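Local coordinates for inositol 2-dehydrogenase (Sinorhizobium meliloti, PDB 4HKT), which catalyses the NAD+-dependent oxidation of myo-inositol to scyllo-inosose (2-keto-myo-inositol), the first step of myo-inositol degradation, at residues B[67-72]-B[90-95]; B[119-124]-B[172-177]. All coordinates share one frame; numbering follows the deposited sequence.

In the fold
The two contacts follow one another along the chain, contact 1 closing before contact 2 opens, and their centres lie about 13 Å apart. Both reach the six-stranded parallel sheet of the Rossmann domain: contact 1 pairs strands 66-69 and 89-93, and contact 2 starts from strand 117-120, the next neighbour of 89-93. The join is direct, with Gly120 N 2.9 Å from Cys92 O, a probable hydrogen bond. Contact 2 then leaves the sheet for helix 168-184, in the range of the C-terminal family domain, where Lys94 also packs on Ile174 and His175. Together they lead from the Rossmann sheet to its junction with the C-terminal domain.

Contact 1. Residues B[67-72]-B[90-95]; sequences VVICTP and IFCEKP
Val67, Val68 and Ile69 pair in parallel with Ile90, Phe91 and Cys92, the segment axes 4.7 Å apart and inclined by 12°. Three backbone hydrogen bonds fix the register. Phe91 N donates to Val67 O at 2.9 Å. Ile69 N in turn donates to Phe91 O at 2.8 Å, and the ladder closes with Glu93 N on Ile69 O at 3.0 Å. The N-H...O angles are all at least 164°, which shows that the three bonds are nearly straight.

The tight part is the sheet face carrying Val67, Ile69, Ile90 and Cys92. Its closest apolar approach is between Ile69 CD1 and Ile90 CG2, 3.6 Å, where the two side chains run alongside each other and point the same way. Ile69 CG1 is anti to its carbonyl carbon (chi1 -55°), and the extended chain beyond it carries CD1 back to the methyl branch of Ile90. Cys92 SG settles against Ile69 CB at 3.9 Å. Helix 76-85 covers this face, with Phe83 on Val67 and Ile80 on Cys92.

On the face of Val68 and Phe91 the touch is lighter: Val68 CG1 meets Phe91 CD2 at 4.0 Å, obliquely to the ring, and His18 of helix 13-24 packs on both residues. Toward the C-terminal end of the pairing the contact slackens. Cys70 SG and Glu93 CG are 4.2 Å apart, both residues are partly exposed, and the Glu93 chain bends at its second torsion, its OE2 hydrogen-bonded to His18.

Strand 66-69, helix 76-85 and strand 89-93 thus form a beta-alpha-beta crossover, the parallel, helix-covered unit from which an NAD-binding Rossmann fold is built.

Contact 2. Residues B[119-124]-B[172-177]; sequences VGFNRR and MTIHDF. With EDO (1,2-ethanediol), chain S.
At the junction where strand 117-120 of the Rossmann sheet runs into a 3-10 segment, the chain meets helix 168-184, and the contact rests chiefly on Arg123 and His175. The Arg123 guanidinium lies flat on the imidazole, the planes only 16° from parallel. His175 CB sits 3.3 Å above the guanidinium plane, over its centre. The chain of Arg123, extended from CG to NE (chi2 178°, chi3 -162°), carries the group across the histidine. At the guanidinium edge Arg123 NH1 forms a salt bridge with Asp176 OD1 at 3.3 Å; that carboxylate is also held by Ser151 and Asn228 of the beta sheet behind the helix. One water adds a bridge, accepting from Arg123 NH1 and donating to Asp176 OD2 and the main-chain O of Met172 (selenomethionine here).

A second water accepts from Arg123 N and lies 3.0 Å from His175 ND1, in hydrogen bond. His175 ND1 also approaches the edge of the Phe121 ring near its plane, 3.8 Å from Phe121 CD1, while Phe121 CE1 rests on Ile174 CG1 at 4.2 Å. Replacing Arg123 with an alanine would probably leave the histidine ring without its stacked cover and Asp176 without this cationic mate.

Arg124 turns along the same helix, its NH2 in a salt bridge with Asp178. Arg124 NH2 also donates to O2 of an ethanediol, probably from the crystallisation liquor, at 2.6 Å, with a weak second bond from NH1. Strand end, inverse gamma turn centred on Gly120 and 3-10 segment make up the interdomain junction of a two-domain Gfo/Idh/MocA dehydrogenase.

Contact 1. Residues B[67-72]-B[90-95]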
loop_
_atom_site.group_PDB
_atom_site.type_symbol
_atom_site.label_atom_id
_atom_site.label_comp_id
_atom_site.label_asym_id
_atom_site.label_seq_id
_atom_site.Cartn_x
_atom_site.Cartn_y
_atom_site.Cartn_z
ATOM N N VAL B 67 -1.060 -41.694 7.319
ATOM C CA VAL B 67 0.314 -41.289 7.593
ATOM C C VAL B 67 0.683 -39.990 6.906
ATOM O O VAL B 67 0.177 -39.679 5.832
ATOM C CB VAL B 67 1.379 -42.351 7.187
ATOM C CG1 VAL B 67 1.276 -43.542 8.106
ATOM C CG2 VAL B 67 1.236 -42.787 5.742
ATOM N N VAL B 68 1.571 -39.252 7.565
ATOM C CA VAL B 68 2.181 -38.056 7.027
ATOM C C VAL B 68 3.655 -38.392 6.875
ATOM O O VAL B 68 4.335 -38.692 7.861
ATOM C CB VAL B 68 1.981 -36.867 7.978
ATOM C CG1 VAL B 68 2.813 -35.686 7.537
ATOM C CG2 VAL B 68 0.499 -36.488 8.038
ATOM N N ILE B 69 4.141 -38.359 5.639
ATOM C CA ILE B 69 5.529 -38.727 5.353
ATOM C C ILE B 69 6.354 -37.446 5.152
ATOM O O ILE B 69 6.180 -36.704 4.150
ATOM C CB ILE B 69 5.648 -39.642 4.125
ATOM C CG1 ILE B 69 4.777 -40.887 4.275
ATOM C CG2 ILE B 69 7.111 -39.984 3.867
ATOM C CD1 ILE B 69 4.579 -41.678 2.990
ATOM N N CYS B 70 7.230 -37.212 6.134
ATOM C CA CYS B 70 8.130 -36.074 6.207
ATOM C C CYS B 70 9.581 -36.558 6.346
ATOM O O CYS B 70 10.407 -35.838 6.851
ATOM C CB CYS B 70 7.777 -35.211 7.429
ATOM S SG CYS B 70 6.081 -34.603 7.336
ATOM N N THR B 71 9.865 -37.775 5.918
ATOM C CA THR B 71 11.217 -38.320 5.976
ATOM C C THR B 71 12.036 -37.791 4.797
ATOM O O THR B 71 11.518 -37.082 3.943
ATOM C CB THR B 71 11.163 -39.860 5.937
ATOM O OG1 THR B 71 10.273 -40.257 4.894
ATOM C CG2 THR B 71 10.678 -40.429 7.270
ATOM N N PRO B 72 13.316 -38.149 4.723
ATOM C CA PRO B 72 14.089 -37.695 3.575
ATOM C C PRO B 72 13.500 -38.132 2.236
ATOM O O PRO B 72 12.857 -39.177 2.151
ATOM C CB PRO B 72 15.432 -38.383 3.782
ATOM C CG PRO B 72 15.548 -38.500 5.263
ATOM C CD PRO B 72 14.160 -38.860 5.700
ATOM N N ILE B 90 -2.432 -41.573 2.762
ATOM C CA ILE B 90 -1.054 -41.076 2.729
ATOM C C ILE B 90 -0.991 -39.607 2.308
ATOM O O ILE B 90 -1.510 -39.195 1.265
ATOM C CB ILE B 90 -0.227 -41.879 1.708
ATOM C CG1 ILE B 90 -0.295 -43.372 1.984
ATOM C CG2 ILE B 90 1.218 -41.442 1.699
ATOM C CD1 ILE B 90 -0.433 -44.174 0.710
ATOM N N PHE B 91 -0.361 -38.834 3.142
ATOM C CA PHE B 91 0.019 -37.499 2.781
ATOM C C PHE B 91 1.544 -37.526 2.686
ATOM O O PHE B 91 2.215 -37.849 3.671
ATOM C CB PHE B 91 -0.416 -36.485 3.833
ATOM C CG PHE B 91 0.084 -35.118 3.555
ATOM C CD1 PHE B 91 -0.684 -34.219 2.821
ATOM C CD2 PHE B 91 1.342 -34.749 3.950
ATOM C CE1 PHE B 91 -0.190 -32.970 2.506
ATOM C CE2 PHE B 91 1.851 -33.509 3.638
ATOM C CZ PHE B 91 1.082 -32.615 2.907
ATOM N N CYS B 92 2.094 -37.152 1.537
ATOM C CA CYS B 92 3.532 -37.158 1.385
ATOM C C CYS B 92 4.111 -35.800 0.992
ATOM O O CYS B 92 3.693 -35.230 0.010
ATOM C CB CYS B 92 3.945 -38.209 0.356
ATOM S SG CYS B 92 5.716 -38.547 0.405
ATOM N N GLU B 93 5.058 -35.291 1.772
ATOM C CA GLU B 93 5.802 -34.096 1.376
ATOM C C GLU B 93 6.474 -34.282 -0.008
ATOM O O GLU B 93 6.857 -35.389 -0.389
ATOM C CB GLU B 93 6.847 -33.734 2.409
ATOM C CG GLU B 93 6.326 -32.840 3.526
ATOM C CD GLU B 93 5.899 -31.454 3.029
ATOM O OE1 GLU B 93 6.517 -30.936 2.073
ATOM O OE2 GLU B 93 4.908 -30.919 3.565
ATOM N N LYS B 94 6.601 -33.187 -0.741
ATOM C CA LYS B 94 7.251 -33.225 -2.029
ATOM C C LYS B 94 8.654 -33.758 -1.829
ATOM O O LYS B 94 9.236 -33.562 -0.769
ATOM C CB LYS B 94 7.325 -31.835 -2.647
ATOM C CG LYS B 94 8.413 -30.994 -2.030
ATOM C CD LYS B 94 8.794 -29.842 -2.904
ATOM C CE LYS B 94 9.860 -29.027 -2.224
ATOM N NZ LYS B 94 11.176 -29.665 -2.408
ATOM N N PRO B 95 9.200 -34.448 -2.835
ATOM C CA PRO B 95 8.552 -34.969 -4.030
ATOM C C PRO B 95 8.122 -36.416 -3.751
ATOM O O PRO B 95 8.392 -36.953 -2.681
ATOM C CB PRO B 95 9.684 -34.975 -5.057
ATOM C CG PRO B 95 10.883 -35.287 -4.250
ATOM C CD PRO B 95 10.657 -34.671 -2.889
#

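Contact 2. Residues B[119-124]-B[172-177]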
loop_
_atom_site.group_PDB
_atom_site.type_symbol
_atom_site.label_atom_id
_atom_site.label_comp_id
_atom_site.label_asym_id
_atom_site.label_seq_id
_atom_site.Cartn_x
_atom_site.Cartn_y
_atom_site.Cartn_z
ATOM N N VAL B 119 -0.176 -35.009 -2.153
ATOM C CA VAL B 119 1.212 -34.608 -2.087
ATOM C C VAL B 119 1.270 -33.224 -1.493
ATOM O O VAL B 119 0.327 -32.466 -1.585
ATOM C CB VAL B 119 1.922 -34.671 -3.488
ATOM C CG1 VAL B 119 1.824 -36.064 -4.083
ATOM C CG2 VAL B 119 1.350 -33.665 -4.463
ATOM N N GLY B 120 2.389 -32.867 -0.921
ATOM C CA GLY B 120 2.489 -31.627 -0.193
ATOM C C GLY B 120 2.778 -30.383 -1.035
ATOM O O GLY B 120 3.883 -29.848 -0.995
ATOM N N PHE B 121 1.809 -29.921 -1.816
ATOM C CA PHE B 121 1.983 -28.611 -2.444
ATOM C C PHE B 121 1.093 -27.685 -1.629
ATOM O O PHE B 121 -0.021 -27.378 -2.016
ATOM C CB PHE B 121 1.601 -28.621 -3.905
ATOM C CG PHE B 121 2.584 -29.346 -4.796
ATOM C CD1 PHE B 121 3.907 -29.030 -4.777
ATOM C CD2 PHE B 121 2.143 -30.241 -5.739
ATOM C CE1 PHE B 121 4.799 -29.668 -5.616
ATOM C CE2 PHE B 121 3.011 -30.870 -6.601
ATOM C CZ PHE B 121 4.353 -30.599 -6.530
ATOM N N ASN B 122 1.605 -27.274 -0.490
ATOM C CA ASN B 122 0.807 -26.550 0.512
ATOM C C ASN B 122 0.337 -25.189 0.044
ATOM O O ASN B 122 -0.676 -24.645 0.551
ATOM C CB ASN B 122 1.619 -26.380 1.782
ATOM C CG ASN B 122 2.985 -25.792 1.509
ATOM O OD1 ASN B 122 3.855 -26.461 0.983
ATOM N ND2 ASN B 122 3.159 -24.529 1.824
ATOM N N ARG B 123 1.038 -24.630 -0.942
ATOM C CA ARG B 123 0.691 -23.310 -1.440
ATOM C C ARG B 123 -0.681 -23.270 -2.048
ATOM O O ARG B 123 -1.328 -22.237 -2.024
ATOM C CB ARG B 123 1.765 -22.757 -2.379
ATOM C CG ARG B 123 3.086 -22.615 -1.667
ATOM C CD ARG B 123 4.170 -22.103 -2.592
ATOM N NE ARG B 123 5.481 -22.373 -2.014
ATOM C CZ ARG B 123 6.645 -22.101 -2.605
ATOM N NH1 ARG B 123 6.673 -21.555 -3.820
ATOM N NH2 ARG B 123 7.794 -22.375 -1.982
ATOM N N ARG B 124 -1.164 -24.390 -2.530
ATOM C CA ARG B 124 -2.512 -24.442 -3.030
ATOM C C ARG B 124 -3.594 -24.221 -1.925
ATOM O O ARG B 124 -4.750 -24.002 -2.267
ATOM C CB ARG B 124 -2.776 -25.778 -3.682
ATOM C CG ARG B 124 -2.081 -26.050 -4.985
ATOM C CD ARG B 124 -2.650 -27.318 -5.536
ATOM N NE ARG B 124 -2.023 -27.655 -6.786
ATOM C CZ ARG B 124 -2.662 -28.176 -7.814
ATOM N NH1 ARG B 124 -3.979 -28.452 -7.746
ATOM N NH2 ARG B 124 -1.978 -28.441 -8.918
HETATM N N MSE B 172 13.122 -26.422 -5.524
HETATM C CA MSE B 172 12.493 -25.141 -5.193
HETATM C C MSE B 172 11.417 -24.808 -6.204
HETATM O O MSE B 172 10.249 -24.618 -5.858
HETATM C CB MSE B 172 13.562 -24.063 -5.220
HETATM C CG MSE B 172 12.991 -22.691 -4.897
HETATM SE SE MSE B 172 14.395 -21.316 -4.916
HETATM C CE MSE B 172 13.107 -19.901 -4.538
ATOM N N THR B 173 11.796 -24.773 -7.465
ATOM C CA THR B 173 10.878 -24.304 -8.507
ATOM C C THR B 173 9.682 -25.216 -8.695
ATOM O O THR B 173 8.638 -24.823 -9.206
ATOM C CB THR B 173 11.618 -24.176 -9.830
ATOM O OG1 THR B 173 12.911 -23.653 -9.577
ATOM C CG2 THR B 173 10.859 -23.205 -10.745
ATOM N N ILE B 174 9.848 -26.461 -8.265
ATOM C CA ILE B 174 8.772 -27.415 -8.262
ATOM C C ILE B 174 7.443 -26.873 -7.688
ATOM O O ILE B 174 6.393 -27.118 -8.246
ATOM C CB ILE B 174 9.228 -28.782 -7.620
ATOM C CG1 ILE B 174 8.240 -29.882 -7.985
ATOM C CG2 ILE B 174 9.411 -28.687 -6.131
ATOM C CD1 ILE B 174 8.763 -31.288 -7.786
ATOM N N HIS B 175 7.485 -26.151 -6.582
ATOM C CA HIS B 175 6.309 -25.510 -6.030
ATOM C C HIS B 175 5.679 -24.494 -7.012
ATOM O O HIS B 175 4.458 -24.401 -7.106
ATOM C CB HIS B 175 6.677 -24.739 -4.777
ATOM C CG HIS B 175 6.911 -25.596 -3.590
ATOM N ND1 HIS B 175 5.893 -26.290 -2.971
ATOM C CD2 HIS B 175 8.024 -25.820 -2.864
ATOM C CE1 HIS B 175 6.381 -26.937 -1.930
ATOM N NE2 HIS B 175 7.669 -26.669 -1.844
ATOM N N ASP B 176 6.533 -23.754 -7.699
ATOM C CA ASP B 176 6.092 -22.754 -8.687
ATOM C C ASP B 176 5.581 -23.365 -9.962
ATOM O O ASP B 176 4.647 -22.826 -10.526
ATOM C CB ASP B 176 7.175 -21.765 -8.988
ATOM C CG ASP B 176 7.663 -21.059 -7.740
ATOM O OD1 ASP B 176 6.841 -20.500 -6.990
ATOM O OD2 ASP B 176 8.877 -21.118 -7.480
ATOM N N PHE B 177 6.154 -24.487 -10.412
ATOM C CA PHE B 177 5.533 -25.252 -11.487
ATOM C C PHE B 177 4.113 -25.710 -11.129
ATOM O O PHE B 177 3.200 -25.590 -11.938
ATOM C CB PHE B 177 6.363 -26.446 -11.901
ATOM C CG PHE B 177 7.739 -26.099 -12.415
ATOM C CD1 PHE B 177 7.919 -25.159 -13.399
ATOM C CD2 PHE B 177 8.844 -26.760 -11.942
ATOM C CE1 PHE B 177 9.202 -24.848 -13.885
ATOM C CE2 PHE B 177 10.106 -26.481 -12.411
ATOM C CZ PHE B 177 10.303 -25.530 -13.398
HETATM C C1 EDO S . -5.471 -27.638 -11.866
HETATM O O1 EDO S . -5.853 -27.108 -10.589
HETATM C C2 EDO S . -4.035 -28.187 -11.822
HETATM O O2 EDO S . -3.841 -29.069 -10.694
HETATM O O HOH W 1 9.498 -21.829 -5.134
HETATM O O HOH W 2 2.984 -25.692 -2.929
#